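Local coordinates for protein toll-receptor-related 2 (Hydra vulgaris, PDB 4W8H) that probably relays signals inside the cell as a Toll-related receptor, through its TIR domain, at residues I20-F25 with V117-L122. Residues are numbered along the deposited sequence; the frame is centred on the assembly and turned at random. Where two conformers were deposited one is given.
Sequences INTLVF and VFWRNL
Trp-119 bridges most of the distance between helix 16-29 and helix 115-127, meeting Thr-22 and Leu-23 with the far rim of its indole. The axes of the two segments come no closer than 12.8 Å and make an angle of 44°, a gap that suits a long, flat, rigid side chain. From CB, the first torsion sets CG anti to the carbonyl carbon (chi1 -63°), which carries the ring out toward helix 16-29. Beyond CG the bicyclic system is backed on one face by Phe-118, whose CD2 sits over its centre, while CD2 of Trp-119 lies at the edge of the Phe-118 ring. At the six-membered end, CZ2 of Trp-119 meets CG2 of Thr-22 at 3.7 Å, an oblique approach. CH2 of Trp-119, the outermost atom, touches the same methyl and comes within 4.1 Å of CA of Leu-23, while CZ3 lies 3.9 Å from CD1 of Leu-23, which comes in at the ring edge, near its plane. Threonine suits its partly exposed place, offering a methyl to the indole beside a hydroxyl. Leu-23, deeper in, turns the same CD1 to CD2 of Leu-122 at 3.7 Å, and branched aliphatic tips suit this buried layer. Lys-26 adds a cation-pi contact to Trp-119. Without the indole, as with an alanine here, the methyl of Thr-22 and one flank of Leu-23 would probably lose their packing partner, opening a gap between the helices. Leu-122 and Phe-118 also rest on strands 87-91 and 107-108; the contact thus packs the last helix beside the first on one side of the parallel 2-1-3-4-5 sheet, as in the flavodoxin-like fold of TIR domains.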
loop_
_atom_site.group_PDB
_atom_site.type_symbol
_atom_site.label_atom_id
_atom_site.label_comp_id
_atom_site.label_asym_id
_atom_site.label_seq_id
_atom_site.Cartn_x
_atom_site.Cartn_y
_atom_site.Cartn_z
ATOM N N ILE A 20 -8.341 -6.016 3.520
ATOM C CA ILE A 20 -9.473 -6.126 2.628
ATOM C C ILE A 20 -10.725 -5.520 3.264
ATOM O O ILE A 20 -11.452 -4.736 2.622
ATOM C CB ILE A 20 -9.721 -7.573 2.241
ATOM C CG1 ILE A 20 -8.511 -8.127 1.480
ATOM C CG2 ILE A 20 -11.001 -7.685 1.406
ATOM C CD1 ILE A 20 -8.279 -7.489 0.145
ATOM N N ASN A 21 -10.997 -5.869 4.523
ATOM C CA ASN A 21 -12.263 -5.471 5.116
ATOM C C ASN A 21 -12.300 -4.070 5.633
ATOM O O ASN A 21 -13.405 -3.520 5.786
ATOM C CB ASN A 21 -12.648 -6.450 6.238
ATOM C CG ASN A 21 -12.793 -7.852 5.741
ATOM O OD1 ASN A 21 -12.123 -8.762 6.215
ATOM N ND2 ASN A 21 -13.631 -8.031 4.740
ATOM N N THR A 22 -11.138 -3.493 5.944
ATOM C CA THR A 22 -11.084 -2.114 6.436
ATOM C C THR A 22 -10.493 -1.174 5.403
ATOM O O THR A 22 -11.170 -0.252 4.952
ATOM C CB THR A 22 -10.361 -2.036 7.797
ATOM O OG1 THR A 22 -11.067 -2.824 8.761
ATOM C CG2 THR A 22 -10.271 -0.580 8.292
ATOM N N LEU A 23 -9.244 -1.399 5.005
ATOM C CA LEU A 23 -8.590 -0.444 4.115
ATOM C C LEU A 23 -9.215 -0.392 2.730
ATOM O O LEU A 23 -9.614 0.686 2.249
ATOM C CB LEU A 23 -7.096 -0.800 4.060
ATOM C CG LEU A 23 -6.230 0.025 3.106
ATOM C CD1 LEU A 23 -6.209 1.467 3.451
ATOM C CD2 LEU A 23 -4.835 -0.551 3.029
ATOM N N VAL A 24 -9.291 -1.542 2.045
ATOM C CA VAL A 24 -9.868 -1.517 0.695
ATOM C C VAL A 24 -11.328 -1.092 0.738
ATOM O O VAL A 24 -11.781 -0.295 -0.073
ATOM C CB VAL A 24 -9.729 -2.899 0.014
ATOM C CG1 VAL A 24 -10.533 -2.985 -1.252
ATOM C CG2 VAL A 24 -8.283 -3.208 -0.274
ATOM N N PHE A 25 -12.081 -1.630 1.693
ATOM C CA PHE A 25 -13.479 -1.271 1.878
ATOM C C PHE A 25 -13.654 0.231 1.965
ATOM O O PHE A 25 -14.502 0.786 1.263
ATOM C CB PHE A 25 -13.976 -1.950 3.149
ATOM C CG PHE A 25 -15.441 -1.755 3.450
ATOM C CD1 PHE A 25 -16.393 -2.349 2.658
ATOM C CD2 PHE A 25 -15.842 -1.068 4.566
ATOM C CE1 PHE A 25 -17.750 -2.224 2.967
ATOM C CE2 PHE A 25 -17.200 -0.934 4.873
ATOM C CZ PHE A 25 -18.126 -1.509 4.068
ATOM N N VAL A 117 -7.287 11.139 12.712
ATOM C CA VAL A 117 -6.927 11.825 11.458
ATOM C C VAL A 117 -6.301 10.914 10.384
ATOM O O VAL A 117 -5.961 11.364 9.279
ATOM C CB VAL A 117 -5.990 13.022 11.707
ATOM C CG1 VAL A 117 -6.595 13.989 12.727
ATOM C CG2 VAL A 117 -4.646 12.584 12.188
ATOM N N PHE A 118 -6.177 9.639 10.688
ATOM C CA PHE A 118 -5.599 8.668 9.772
ATOM C C PHE A 118 -6.275 8.669 8.405
ATOM O O PHE A 118 -5.617 8.797 7.369
ATOM C CB PHE A 118 -5.664 7.270 10.403
ATOM C CG PHE A 118 -5.023 6.198 9.553
ATOM C CD1 PHE A 118 -3.665 5.940 9.655
ATOM C CD2 PHE A 118 -5.785 5.488 8.673
ATOM C CE1 PHE A 118 -3.077 4.947 8.859
ATOM C CE2 PHE A 118 -5.215 4.505 7.878
ATOM C CZ PHE A 118 -3.868 4.231 7.981
ATOM N N TRP A 119 -7.591 8.484 8.366
ATOM C CA TRP A 119 -8.246 8.329 7.079
ATOM C C TRP A 119 -8.207 9.650 6.313
ATOM O O TRP A 119 -7.995 9.647 5.127
ATOM C CB TRP A 119 -9.702 7.827 7.257
ATOM C CG TRP A 119 -9.728 6.488 7.883
ATOM C CD1 TRP A 119 -10.166 6.149 9.135
ATOM C CD2 TRP A 119 -9.257 5.275 7.296
ATOM N NE1 TRP A 119 -10.017 4.808 9.353
ATOM C CE2 TRP A 119 -9.458 4.241 8.246
ATOM C CE3 TRP A 119 -8.707 4.936 6.051
ATOM C CZ2 TRP A 119 -9.072 2.928 8.016
ATOM C CZ3 TRP A 119 -8.395 3.604 5.814
ATOM C CH2 TRP A 119 -8.548 2.626 6.802
ATOM N N ARG A 120 -8.421 10.771 6.989
ATOM C CA ARG A 120 -8.315 12.091 6.381
ATOM C C ARG A 120 -6.966 12.246 5.678
ATOM O O ARG A 120 -6.876 12.717 4.555
ATOM C CB ARG A 120 -8.477 13.170 7.458
ATOM C CG ARG A 120 -8.309 14.601 6.983
ATOM C CD ARG A 120 -8.133 15.532 8.204
ATOM N NE ARG A 120 -6.818 15.393 8.850
ATOM C CZ ARG A 120 -6.405 16.109 9.901
ATOM N NH1 ARG A 120 -5.196 15.904 10.398
ATOM N NH2 ARG A 120 -7.179 17.036 10.461
ATOM N N ASN A 121 -5.915 11.885 6.384
ATOM C CA ASN A 121 -4.580 12.042 5.823
ATOM C C ASN A 121 -4.339 11.127 4.627
ATOM O O ASN A 121 -3.771 11.541 3.615
ATOM C CB ASN A 121 -3.514 11.767 6.893
ATOM C CG ASN A 121 -3.466 12.837 7.978
ATOM O OD1 ASN A 121 -4.043 13.921 7.850
ATOM N ND2 ASN A 121 -2.776 12.517 9.058
ATOM N N LEU A 122 -4.774 9.884 4.744
ATOM C CA LEU A 122 -4.608 8.934 3.661
ATOM C C LEU A 122 -5.353 9.413 2.412
ATOM O O LEU A 122 -4.793 9.473 1.308
ATOM C CB LEU A 122 -5.127 7.568 4.106
ATOM C CG LEU A 122 -5.060 6.465 3.059
ATOM C CD1 LEU A 122 -3.605 6.211 2.562
ATOM C CD2 LEU A 122 -5.614 5.162 3.594
#